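Local atomic coordinates of sorbitol-6-phosphate dehydrogenase (Erwinia amylovora CFBP1430, PDB entry 5O3Z), a protein that catalyses the oxidation of sorbitol 6-phosphate to fructose 6-phosphate as an NAD-dependent member of the short-chain dehydrogenase/reductase family. Residues A9-G15 / Y31-D37; A43-A47 / A59-K63; L75-D80 / F127-R133; K146-V150 / G259-F263; L186-N190 / N255-G259. One frame throughout, in Å; residues are numbered along the deposited sequence.

Overall arrangement
Five contacts trace how a seven-stranded parallel Rossmann sheet is joined to its covering helices and continued at its far end. Contacts 1 and 2, with centres about 7 Å apart, touch, and both involve the edge of the sheet where strand 32-37 lies between 8-12 and 59-63. Contact 3 adds two helices on one face of the sheet, with L75 touching I12, A36 and F62. At the opposite end contact 5 joins the last two strands and contact 4 the loops beyond them; their centres also lie about 7 Å apart and they share G259. The centres of contacts 1 and 5 are about 22 Å apart. By family analogy, the glycine loop of contact 1 probably borders the cofactor site.

Contact 1: A9-G15 / Y31-D37; sequences AVVIGGG and YHVAVAD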
# COMPACT_ATOMS: atom_id res chain seq x y z
N ALA A 9 31.11 -2.56 7.61
CA ALA A 9 29.90 -3.21 7.16
C ALA A 9 30.05 -4.67 7.55
O ALA A 9 31.11 -5.28 7.30
CB ALA A 9 29.80 -3.16 5.65
N VAL A 10 29.01 -5.24 8.13
CA VAL A 10 28.88 -6.72 8.31
C VAL A 10 27.91 -7.23 7.26
O VAL A 10 26.74 -6.79 7.23
CB VAL A 10 28.33 -7.02 9.72
CG1 VAL A 10 28.37 -8.51 10.00
CG2 VAL A 10 29.12 -6.24 10.78
N VAL A 11 28.31 -8.18 6.44
CA VAL A 11 27.41 -8.80 5.48
C VAL A 11 27.19 -10.30 5.82
O VAL A 11 28.13 -11.12 5.70
CB VAL A 11 27.95 -8.70 4.07
CG1 VAL A 11 26.96 -9.24 3.05
CG2 VAL A 11 28.28 -7.26 3.72
N ILE A 12 25.95 -10.64 6.20
CA ILE A 12 25.54 -12.01 6.51
C ILE A 12 25.14 -12.61 5.18
O ILE A 12 24.22 -12.06 4.45
CB ILE A 12 24.30 -12.08 7.44
CG1 ILE A 12 24.35 -11.07 8.59
CG2 ILE A 12 24.02 -13.49 7.98
CD1 ILE A 12 25.49 -11.21 9.56
N GLY A 13 25.74 -13.74 4.86
CA GLY A 13 25.57 -14.39 3.53
C GLY A 13 26.52 -13.80 2.50
O GLY A 13 26.32 -13.99 1.31
N GLY A 14 27.59 -13.16 2.98
CA GLY A 14 28.62 -12.57 2.17
C GLY A 14 29.53 -13.45 1.33
O GLY A 14 30.28 -12.93 0.50
N GLY A 15 29.41 -14.76 1.45
CA GLY A 15 30.43 -15.62 0.89
C GLY A 15 30.25 -16.07 -0.52
O GLY A 15 31.12 -16.72 -1.07
N TYR A 31 34.41 0.93 2.72
CA TYR A 31 34.08 0.24 3.98
C TYR A 31 35.16 -0.82 4.36
O TYR A 31 35.69 -1.55 3.49
CB TYR A 31 32.66 -0.42 3.92
CG TYR A 31 31.41 0.55 3.95
CD1 TYR A 31 30.92 1.14 2.78
CD2 TYR A 31 30.72 0.78 5.14
CE1 TYR A 31 29.79 1.95 2.82
CE2 TYR A 31 29.61 1.61 5.20
CZ TYR A 31 29.17 2.21 4.03
OH TYR A 31 28.06 3.01 4.12
N HIS A 32 35.37 -0.98 5.65
CA HIS A 32 35.92 -2.27 6.17
C HIS A 32 34.79 -3.30 6.21
O HIS A 32 33.67 -2.97 6.59
CB HIS A 32 36.51 -2.10 7.55
CG HIS A 32 37.87 -1.49 7.54
ND1 HIS A 32 38.08 -0.14 7.33
CD2 HIS A 32 39.09 -2.05 7.73
CE1 HIS A 32 39.38 0.10 7.39
NE2 HIS A 32 40.01 -1.04 7.63
N VAL A 33 35.06 -4.51 5.77
CA VAL A 33 33.99 -5.48 5.56
C VAL A 33 34.23 -6.71 6.43
O VAL A 33 35.34 -7.27 6.45
CB VAL A 33 33.82 -5.86 4.10
CG1 VAL A 33 32.66 -6.84 3.93
CG2 VAL A 33 33.55 -4.61 3.24
N ALA A 34 33.21 -7.08 7.20
CA ALA A 34 33.14 -8.38 7.88
C ALA A 34 32.28 -9.32 7.00
O ALA A 34 31.06 -9.11 6.90
CB ALA A 34 32.55 -8.21 9.26
N VAL A 35 32.93 -10.25 6.31
CA VAL A 35 32.29 -11.28 5.44
C VAL A 35 31.86 -12.47 6.33
O VAL A 35 32.76 -13.27 6.79
CB VAL A 35 33.22 -11.75 4.32
CG1 VAL A 35 32.54 -12.70 3.33
CG2 VAL A 35 33.82 -10.53 3.60
N ALA A 36 30.53 -12.58 6.59
CA ALA A 36 29.97 -13.60 7.50
C ALA A 36 29.20 -14.64 6.68
O ALA A 36 28.33 -14.30 5.85
CB ALA A 36 29.13 -12.96 8.58
N ASP A 37 29.52 -15.92 6.84
CA ASP A 37 28.84 -16.92 6.05
C ASP A 37 28.83 -18.34 6.66
O ASP A 37 29.69 -18.70 7.47
CB ASP A 37 29.48 -16.92 4.66
CG ASP A 37 28.58 -17.46 3.60
OD1 ASP A 37 28.66 -18.72 3.40
OD2 ASP A 37 27.81 -16.64 2.94
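D37 turns its carboxylate so that G15 N comes down on OD2 from above the plane, 58° out of it, at 2.9 Å. At the other end of the pair the Y31 ring is met obliquely by A9, whose CB lies 4.1 Å from CD2. A third flat group, the A36 carbonyl, is gripped from both faces: G13 N approaches O from one side at 2.8 Å and G14 N from the other at 3.2 Å. CG of D37 stands opposite its own backbone N (chi1 -157°), which sends the carboxylate toward the turn, while its OD1 accepts from N39 N. These bonds hold the type II turn V11-G14 against the end of the neighbouring strand. The arrangement is the opening beta-alpha-beta unit of a Rossmann fold, in which the first strand runs into a glycine-rich loop ahead of helix 17-28. An acidic residue ending the second strand is the usual choice of NAD-dependent relatives, where it meets the adenosine ribose; D37 is consistent with that role. Between the ends the parallel strands exchange regular backbone bonds, from A34 N to A9 O, V11 N to A34 O and A36 N to V11 O. V10 and I12 share one sheet face with A34 and A36, I12 CD1 resting 4.2 Å from A36 CB, and helix 69-83 covers that side. A9 and V11 share the other with V33, and both touch L26 of helix 17-28. V35 CG1 lies 3.6 Å from G14 O.

Contact 2: A43-A47 / A59-K63; sequences ANRLA and AYGFK
This is a helix-on-strand packing contact at the edge of the sheet, made by backbone and small side chains. Helix 40-54 is the connection of a beta-alpha-beta crossover, the unit from which Rossmann folds are built: it leaves strand 32-37 and leads back into strand 59-63, the outermost strand of this chain on that side. The short segments 43-47 and 59-63 run antiparallel, at 175°, and their axes approach to 6.2 Å, a close fit for a helix on a strand. Two features allow it. The helix presents A43 and A47, one turn apart, and the strand meets them with A59 and with G61, which has no side chain to hold the helix off. A47 CB therefore settles on the main chain at 3.7 Å from G61 N, and touches A59 CB at the same distance. A43 CB reaches F62 O at 3.6 Å, and A43 O lies 3.7 Å from G61 CA. Y60 and F62 direct their side chains to the other face, F62 against L75 and A78 of helix 69-83, while their backbones bond to strand 32-37. L46 packs on A20 and C23 of helix 17-28, so that one helix packs on the strand and on its neighbour helix at once. N44 lies at the margin of the contact; CG sits beside its backbone N (chi1 -71°), which swings the amide over the strand and leaves OD1 3.3 Å from G61 O, a pair of acceptors that share no bond.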
# COMPACT_ATOMS: atom_id res chain seq x y z
N ALA A 43 33.85 -17.33 3.14
CA ALA A 43 34.02 -16.06 3.79
C ALA A 43 35.50 -15.59 3.81
O ALA A 43 35.81 -14.43 3.44
CB ALA A 43 33.44 -16.04 5.20
N ASN A 44 36.40 -16.47 4.27
CA ASN A 44 37.86 -16.14 4.37
C ASN A 44 38.56 -15.81 3.08
O ASN A 44 39.37 -14.87 3.07
CB ASN A 44 38.60 -17.26 5.07
CG ASN A 44 38.27 -17.33 6.54
OD1 ASN A 44 38.37 -16.34 7.27
ND2 ASN A 44 37.86 -18.49 7.00
N ARG A 45 38.29 -16.58 2.03
CA ARG A 45 38.89 -16.35 0.72
C ARG A 45 38.43 -15.05 -0.01
O ARG A 45 39.21 -14.41 -0.75
CB ARG A 45 38.51 -17.51 -0.18
CG ARG A 45 39.15 -17.50 -1.56
CD ARG A 45 38.32 -18.32 -2.53
NE ARG A 45 37.49 -19.26 -1.77
CZ ARG A 45 37.80 -20.52 -1.47
NH1 ARG A 45 38.93 -21.05 -1.89
NH2 ARG A 45 36.96 -21.24 -0.73
N LEU A 46 37.15 -14.70 0.16
CA LEU A 46 36.66 -13.46 -0.38
C LEU A 46 37.32 -12.36 0.38
O LEU A 46 37.75 -11.42 -0.23
CB LEU A 46 35.10 -13.35 -0.28
CG LEU A 46 34.54 -12.05 -0.86
CD1 LEU A 46 34.71 -12.04 -2.36
CD2 LEU A 46 33.08 -11.87 -0.53
N ALA A 47 37.43 -12.44 1.71
CA ALA A 47 38.13 -11.42 2.45
C ALA A 47 39.62 -11.28 2.04
O ALA A 47 40.19 -10.20 2.13
CB ALA A 47 38.05 -11.69 3.94
N ALA A 59 39.27 -6.48 5.11
CA ALA A 59 38.25 -7.52 5.28
C ALA A 59 38.70 -8.74 6.16
O ALA A 59 39.87 -9.20 6.07
CB ALA A 59 37.82 -8.00 3.93
N TYR A 60 37.79 -9.24 6.99
CA TYR A 60 37.93 -10.54 7.69
C TYR A 60 36.71 -11.43 7.42
O TYR A 60 35.56 -10.93 7.27
CB TYR A 60 38.07 -10.36 9.19
CG TYR A 60 39.39 -9.79 9.57
CD1 TYR A 60 39.61 -8.39 9.53
CD2 TYR A 60 40.47 -10.63 9.94
CE1 TYR A 60 40.86 -7.84 9.86
CE2 TYR A 60 41.72 -10.08 10.27
CZ TYR A 60 41.91 -8.71 10.23
OH TYR A 60 43.13 -8.21 10.56
N GLY A 61 36.96 -12.73 7.29
CA GLY A 61 35.91 -13.72 7.09
C GLY A 61 35.49 -14.34 8.43
O GLY A 61 36.36 -14.62 9.30
N PHE A 62 34.20 -14.57 8.60
CA PHE A 62 33.65 -15.17 9.84
C PHE A 62 32.63 -16.23 9.48
O PHE A 62 31.99 -16.11 8.45
CB PHE A 62 32.93 -14.14 10.67
CG PHE A 62 33.79 -13.02 11.14
CD1 PHE A 62 34.12 -11.99 10.26
CD2 PHE A 62 34.22 -12.93 12.45
CE1 PHE A 62 34.88 -10.93 10.67
CE2 PHE A 62 35.03 -11.88 12.86
CZ PHE A 62 35.34 -10.86 11.97
N LYS A 63 32.55 -17.30 10.29
CA LYS A 63 31.53 -18.31 10.17
C LYS A 63 30.30 -17.84 10.94
O LYS A 63 30.39 -17.33 12.05
CB LYS A 63 32.02 -19.64 10.76
CG LYS A 63 31.38 -20.88 10.14
CD LYS A 63 30.24 -21.42 10.98
CE LYS A 63 29.94 -22.88 10.65
NZ LYS A 63 28.90 -23.02 9.58

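Contact 3: L75-D80 / F127-R133; sequences LARAVD and FSKLMIR
The apolar part of the contact gathers around F127, whose ring packs against helix 69-83. A76 CB lies over one face, 4.0 Å above the plane and displaced toward the rim. L75 CD2 meets the same ring at its edge and in its plane, 4.0 Å from CZ, and V79 CB is also near the plane, 4.3 Å from CE1. One turn further on, L130 lies between the ring and the ion pair: its CD1 lies 3.8 Å from A76 O, while CD2 passes 4.1 Å from D80 OD2. The polar part is a two-pronged salt bridge at the margin. R133 offers its terminal nitrogens end-on, NH1 to D80 OD2 at 2.9 Å and NH2 to D80 OD1 at 3.0 Å, with both hydrogen bonds nearly straight. The oxygens lie in the guanidinium plane, yet the nitrogens stand above the carboxylate plane, because the two flat groups are turned 40° against each other. With CG anti to the backbone N, the arginine chain reaches out toward D80, and a bend at chi3 (66°) sets the angle of the guanidinium. The helix segments diverge by 38°. Toward the sheet V79 and F127 both touch V10. Away from this interface I132 packs on T102 of the second subunit. Two helices laid side by side on one face of a parallel sheet are the layered alpha/beta arrangement of the Rossmann fold in this dehydrogenase family.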
# COMPACT_ATOMS: atom_id res chain seq x y z
N LEU A 75 29.38 -14.20 16.58
CA LEU A 75 29.78 -13.40 15.42
C LEU A 75 29.90 -11.97 15.79
O LEU A 75 30.89 -11.31 15.48
CB LEU A 75 28.80 -13.57 14.25
CG LEU A 75 29.04 -12.71 12.98
CD1 LEU A 75 30.16 -13.29 12.16
CD2 LEU A 75 27.75 -12.58 12.19
N ALA A 76 28.93 -11.46 16.56
CA ALA A 76 28.99 -10.09 17.02
C ALA A 76 30.18 -9.84 17.90
O ALA A 76 30.87 -8.82 17.77
CB ALA A 76 27.73 -9.70 17.74
N ARG A 77 30.45 -10.76 18.83
CA ARG A 77 31.71 -10.63 19.65
C ARG A 77 32.97 -10.60 18.75
O ARG A 77 33.79 -9.73 18.88
CB ARG A 77 31.81 -11.73 20.73
CG ARG A 77 30.96 -11.40 21.94
CD ARG A 77 31.15 -12.32 23.15
NE ARG A 77 31.07 -13.72 22.75
CZ ARG A 77 29.96 -14.47 22.69
NH1 ARG A 77 28.75 -13.97 23.04
NH2 ARG A 77 30.05 -15.73 22.30
N ALA A 78 33.03 -11.51 17.78
CA ALA A 78 34.15 -11.61 16.87
C ALA A 78 34.36 -10.36 16.02
O ALA A 78 35.49 -9.85 15.86
CB ALA A 78 33.95 -12.82 15.97
N VAL A 79 33.29 -9.81 15.47
CA VAL A 79 33.40 -8.58 14.72
C VAL A 79 33.85 -7.43 15.61
O VAL A 79 34.66 -6.65 15.17
CB VAL A 79 32.06 -8.20 13.98
CG1 VAL A 79 32.18 -6.85 13.31
CG2 VAL A 79 31.70 -9.23 12.93
N ASP A 80 33.34 -7.33 16.84
CA ASP A 80 33.70 -6.24 17.74
C ASP A 80 35.17 -6.37 18.12
O ASP A 80 35.91 -5.41 18.01
CB ASP A 80 32.86 -6.27 19.01
CG ASP A 80 33.12 -5.09 19.93
OD1 ASP A 80 33.44 -3.95 19.50
OD2 ASP A 80 32.89 -5.26 21.12
N PHE A 127 23.63 -6.68 16.48
CA PHE A 127 24.36 -5.56 15.96
C PHE A 127 23.81 -4.24 16.27
O PHE A 127 24.59 -3.33 16.48
CB PHE A 127 24.60 -5.74 14.52
CG PHE A 127 25.54 -6.85 14.24
CD1 PHE A 127 26.92 -6.68 14.43
CD2 PHE A 127 25.06 -8.08 13.86
CE1 PHE A 127 27.79 -7.74 14.15
CE2 PHE A 127 25.92 -9.15 13.59
CZ PHE A 127 27.28 -8.97 13.74
N SER A 128 22.49 -4.09 16.39
CA SER A 128 21.96 -2.87 17.03
C SER A 128 22.52 -2.57 18.41
O SER A 128 22.73 -1.38 18.74
CB SER A 128 20.43 -2.85 17.13
OG SER A 128 19.84 -3.89 17.89
N LYS A 129 22.73 -3.58 19.26
CA LYS A 129 23.31 -3.35 20.59
C LYS A 129 24.69 -2.71 20.47
O LYS A 129 25.02 -1.78 21.21
CB LYS A 129 23.49 -4.66 21.36
CG LYS A 129 22.21 -5.30 21.85
CD LYS A 129 22.44 -6.82 21.98
CE LYS A 129 21.71 -7.44 23.13
NZ LYS A 129 22.46 -7.21 24.39
N LEU A 130 25.49 -3.20 19.55
CA LEU A 130 26.85 -2.63 19.30
C LEU A 130 26.75 -1.19 18.84
O LEU A 130 27.61 -0.34 19.19
CB LEU A 130 27.67 -3.47 18.30
CG LEU A 130 28.15 -4.87 18.75
CD1 LEU A 130 28.93 -5.59 17.63
CD2 LEU A 130 29.01 -4.82 20.00
N MET A 131 25.71 -0.89 18.06
CA MET A 131 25.57 0.43 17.45
C MET A 131 25.16 1.40 18.52
O MET A 131 25.65 2.53 18.57
CB MET A 131 24.51 0.40 16.32
CG MET A 131 25.03 -0.10 15.04
SD MET A 131 23.63 -0.39 13.92
CE MET A 131 24.37 -1.39 12.66
N ILE A 132 24.26 0.94 19.38
CA ILE A 132 23.81 1.68 20.53
C ILE A 132 24.90 1.96 21.54
O ILE A 132 25.04 3.11 22.02
CB ILE A 132 22.64 0.94 21.22
CG1 ILE A 132 21.41 1.06 20.30
CG2 ILE A 132 22.28 1.52 22.59
CD1 ILE A 132 20.33 0.05 20.64
N ARG A 133 25.67 0.94 21.85
CA ARG A 133 26.75 1.04 22.84
C ARG A 133 27.72 2.12 22.47
O ARG A 133 28.02 2.94 23.29
CB ARG A 133 27.54 -0.27 22.92
CG ARG A 133 28.57 -0.32 24.07
CD ARG A 133 29.57 -1.45 23.84
NE ARG A 133 30.40 -1.22 22.66
CZ ARG A 133 31.12 -2.15 22.01
NH1 ARG A 133 31.13 -3.41 22.43
NH2 ARG A 133 31.84 -1.83 20.94

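Contact 4: K146-V150 / G259-F263; sequences KSGKV and GQVMF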
# COMPACT_ATOMS: atom_id res chain seq x y z
N LYS A 146 10.45 -8.82 -4.35
CA LYS A 146 9.08 -8.42 -4.70
C LYS A 146 8.02 -9.38 -4.10
O LYS A 146 6.89 -8.98 -3.83
CB LYS A 146 8.96 -8.27 -6.20
CG LYS A 146 9.10 -9.54 -6.96
CD LYS A 146 8.81 -9.25 -8.42
CE LYS A 146 9.32 -10.31 -9.35
NZ LYS A 146 8.31 -11.40 -9.45
N SER A 147 8.42 -10.60 -3.81
CA SER A 147 7.59 -11.54 -3.11
C SER A 147 7.29 -11.12 -1.68
O SER A 147 6.42 -11.73 -1.10
CB SER A 147 8.18 -12.96 -3.18
OG SER A 147 8.31 -13.39 -4.52
N GLY A 148 7.94 -10.11 -1.13
CA GLY A 148 7.54 -9.45 0.10
C GLY A 148 6.58 -8.28 -0.06
O GLY A 148 6.23 -7.63 0.90
N LYS A 149 6.23 -7.96 -1.30
CA LYS A 149 5.23 -6.93 -1.64
C LYS A 149 3.91 -7.50 -2.15
O LYS A 149 2.86 -6.98 -1.85
CB LYS A 149 5.79 -6.02 -2.76
CG LYS A 149 6.99 -5.20 -2.34
CD LYS A 149 6.69 -4.16 -1.29
CE LYS A 149 5.68 -3.12 -1.75
NZ LYS A 149 5.72 -2.03 -0.76
N VAL A 150 4.03 -8.52 -2.99
CA VAL A 150 2.97 -9.31 -3.58
C VAL A 150 3.21 -10.80 -3.35
O VAL A 150 4.28 -11.35 -3.64
CB VAL A 150 2.82 -9.04 -5.09
CG1 VAL A 150 2.58 -7.62 -5.27
CG2 VAL A 150 4.05 -9.31 -5.87
N GLY A 259 10.18 -1.05 -12.26
CA GLY A 259 8.77 -0.69 -12.35
C GLY A 259 7.71 -1.76 -12.32
O GLY A 259 6.50 -1.46 -12.47
N GLN A 260 8.09 -3.02 -12.11
CA GLN A 260 7.14 -4.08 -11.93
C GLN A 260 6.18 -3.86 -10.77
O GLN A 260 5.00 -4.22 -10.88
CB GLN A 260 7.87 -5.47 -11.77
CG GLN A 260 6.88 -6.61 -11.97
CD GLN A 260 7.47 -7.99 -12.13
OE1 GLN A 260 8.69 -8.15 -12.35
NE2 GLN A 260 6.60 -9.02 -12.03
N VAL A 261 6.68 -3.29 -9.67
CA VAL A 261 5.94 -3.04 -8.43
C VAL A 261 6.07 -1.58 -8.11
O VAL A 261 7.13 -1.09 -8.02
CB VAL A 261 6.55 -3.81 -7.22
CG1 VAL A 261 5.80 -3.49 -5.93
CG2 VAL A 261 6.52 -5.31 -7.45
N MET A 262 4.97 -0.85 -8.07
CA MET A 262 5.01 0.59 -7.86
C MET A 262 4.21 1.00 -6.61
O MET A 262 4.16 2.20 -6.25
CB MET A 262 4.45 1.27 -9.07
CG MET A 262 5.36 1.32 -10.28
SD MET A 262 4.47 2.03 -11.74
CE MET A 262 5.55 1.56 -13.09
N PHE A 263 3.71 0.01 -5.88
CA PHE A 263 3.06 0.26 -4.59
C PHE A 263 4.01 -0.15 -3.46
O PHE A 263 5.20 -0.36 -3.70
CB PHE A 263 1.76 -0.54 -4.53
CG PHE A 263 1.95 -2.04 -4.82
CD1 PHE A 263 1.98 -2.49 -6.11
CD2 PHE A 263 2.15 -2.94 -3.77
CE1 PHE A 263 2.16 -3.82 -6.40
CE2 PHE A 263 2.30 -4.29 -4.05
CZ PHE A 263 2.33 -4.71 -5.36
OXT PHE A 263 3.59 -0.35 -2.31
O HOH W 1 7.83 -12.16 -11.84
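The chain's own C-terminus is what makes this contact unusual: K149 reaches out to the free carboxylate of F263. NZ forms a salt bridge with OXT at 3.1 Å and a weak hydrogen bond with O at 3.4 Å. Two bends, at chi2 and chi3 (-66° and -61°), shorten the lysine chain and steer NZ to the carboxylate. Its base packs on V261, with CB 4.1 Å from CG1. V261 CG1 also lies over one face of the F263 ring, and K149 O lies at the ring edge, in the plane, 3.5 Å from CE2. V150 also comes up to that edge, but its modelled approach is too short to carry any detail. On the other flank K146 runs past Q260, CE to OE1 at 3.8 Å, and CB rests 4.0 Å from V261 CG2. A water accepts from K146 NZ at 2.6 Å and, weakly, from Q260 NE2, bridging two side chains that do not bond directly. The F263 ring stacks on F263 of the fourth subunit, and M262 packs on G251 of the third, so the tail lies at a meeting of subunits. Segment 146-150 follows strand 139-145, which ends at S145, by its place in the family sequence pattern probably the counterpart of the active-site serine; the arrangement is a C-terminal tail packed against the loop after that strand, probably near the active site.

Contact 5: L186-N190 / N255-G259; sequences LMLGN and NVTGG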
# COMPACT_ATOMS: atom_id res chain seq x y z
N LEU A 186 15.02 -4.04 0.99
CA LEU A 186 15.14 -3.80 -0.43
C LEU A 186 14.40 -4.83 -1.17
O LEU A 186 14.72 -6.00 -1.07
CB LEU A 186 16.63 -3.83 -0.90
CG LEU A 186 17.62 -2.85 -0.31
CD1 LEU A 186 18.93 -2.81 -1.14
CD2 LEU A 186 16.99 -1.45 -0.15
N MET A 187 13.37 -4.43 -1.93
CA MET A 187 12.53 -5.37 -2.56
C MET A 187 13.00 -5.66 -3.95
O MET A 187 12.61 -5.02 -4.92
CB MET A 187 11.04 -4.92 -2.45
CG MET A 187 10.72 -4.12 -1.19
SD MET A 187 10.95 -5.06 0.36
CE MET A 187 9.60 -6.26 0.26
N LEU A 188 13.83 -6.66 -4.11
CA LEU A 188 14.43 -6.92 -5.43
C LEU A 188 13.52 -7.57 -6.39
O LEU A 188 12.70 -8.42 -6.03
CB LEU A 188 15.66 -7.83 -5.29
CG LEU A 188 16.71 -7.29 -4.30
CD1 LEU A 188 17.93 -8.16 -4.36
CD2 LEU A 188 17.08 -5.82 -4.40
N GLY A 189 13.66 -7.24 -7.69
CA GLY A 189 13.06 -8.03 -8.73
C GLY A 189 13.92 -9.27 -8.93
O GLY A 189 14.75 -9.60 -8.09
N ASN A 190 13.77 -9.91 -10.08
CA ASN A 190 14.38 -11.18 -10.37
C ASN A 190 15.81 -10.98 -10.88
O ASN A 190 16.04 -10.16 -11.77
CB ASN A 190 13.60 -11.91 -11.47
CG ASN A 190 12.18 -12.29 -11.06
OD1 ASN A 190 11.97 -12.99 -10.06
ND2 ASN A 190 11.20 -11.93 -11.91
N ASN A 255 11.57 -0.45 -3.56
CA ASN A 255 11.48 -1.31 -4.68
C ASN A 255 12.66 -1.15 -5.60
O ASN A 255 13.10 -0.01 -5.87
CB ASN A 255 10.18 -1.02 -5.46
CG ASN A 255 8.95 -1.33 -4.66
OD1 ASN A 255 8.01 -0.52 -4.55
ND2 ASN A 255 8.96 -2.45 -4.07
N VAL A 256 13.13 -2.26 -6.15
CA VAL A 256 14.22 -2.25 -7.11
C VAL A 256 13.80 -3.25 -8.11
O VAL A 256 14.29 -4.43 -8.16
CB VAL A 256 15.56 -2.66 -6.43
CG1 VAL A 256 16.70 -2.54 -7.40
CG2 VAL A 256 15.82 -1.76 -5.23
N THR A 257 12.81 -2.83 -8.92
CA THR A 257 12.04 -3.79 -9.69
C THR A 257 11.86 -3.44 -11.16
O THR A 257 11.14 -4.14 -11.87
CB THR A 257 10.60 -4.09 -9.12
OG1 THR A 257 9.66 -2.99 -9.37
CG2 THR A 257 10.59 -4.55 -7.63
N GLY A 258 12.51 -2.39 -11.63
CA GLY A 258 12.29 -1.90 -13.03
C GLY A 258 10.87 -1.52 -13.31
O GLY A 258 10.39 -1.62 -14.45
N GLY A 259 10.18 -1.05 -12.26
CA GLY A 259 8.77 -0.69 -12.35
C GLY A 259 7.71 -1.76 -12.32
O GLY A 259 6.50 -1.46 -12.47
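M187 holds chi1 at -31°, well short of the usual staggered -60°, and lays CB and CG against the N255 amide, while bends at chi2 and chi3 take its sulfur end away from it. N255 sets its CG beside its own backbone N (chi1 -64°), which brings the amide across the base of M187, with ND2 3.6 Å from M187 CB and 3.8 Å from its CG. The two residues are partners in the last pair of strands of the parallel Rossmann sheet, 182-188 and 253-256, the outermost strand of this chain on that side. On the opposite sheet face L188 and V256 lie side by side and point the same way, CD2 to CB at 4.1 Å, and helix 231-242 covers both through V234 and V237. Between the strands V256 N binds M187 O at 3.1 Å, reaching it from 41° above the carbonyl plane, and V256 O in turn receives G189 N at 2.9 Å. The third subunit also meets this strand and the turn after it: N255 OD1 accepts from Q252 NE2 of that subunit, V256 packs on its Y248, and the backbone of G258 bonds to it. N255 ND2, by contrast, is buried with no polar partner in the model. Past the strand, T257 OG1 takes V261 N, tying down the turn into the C-terminal tail, while its methyl CG2 stands 3.4 Å from M187 O, beside the oxygen that V256 N already uses.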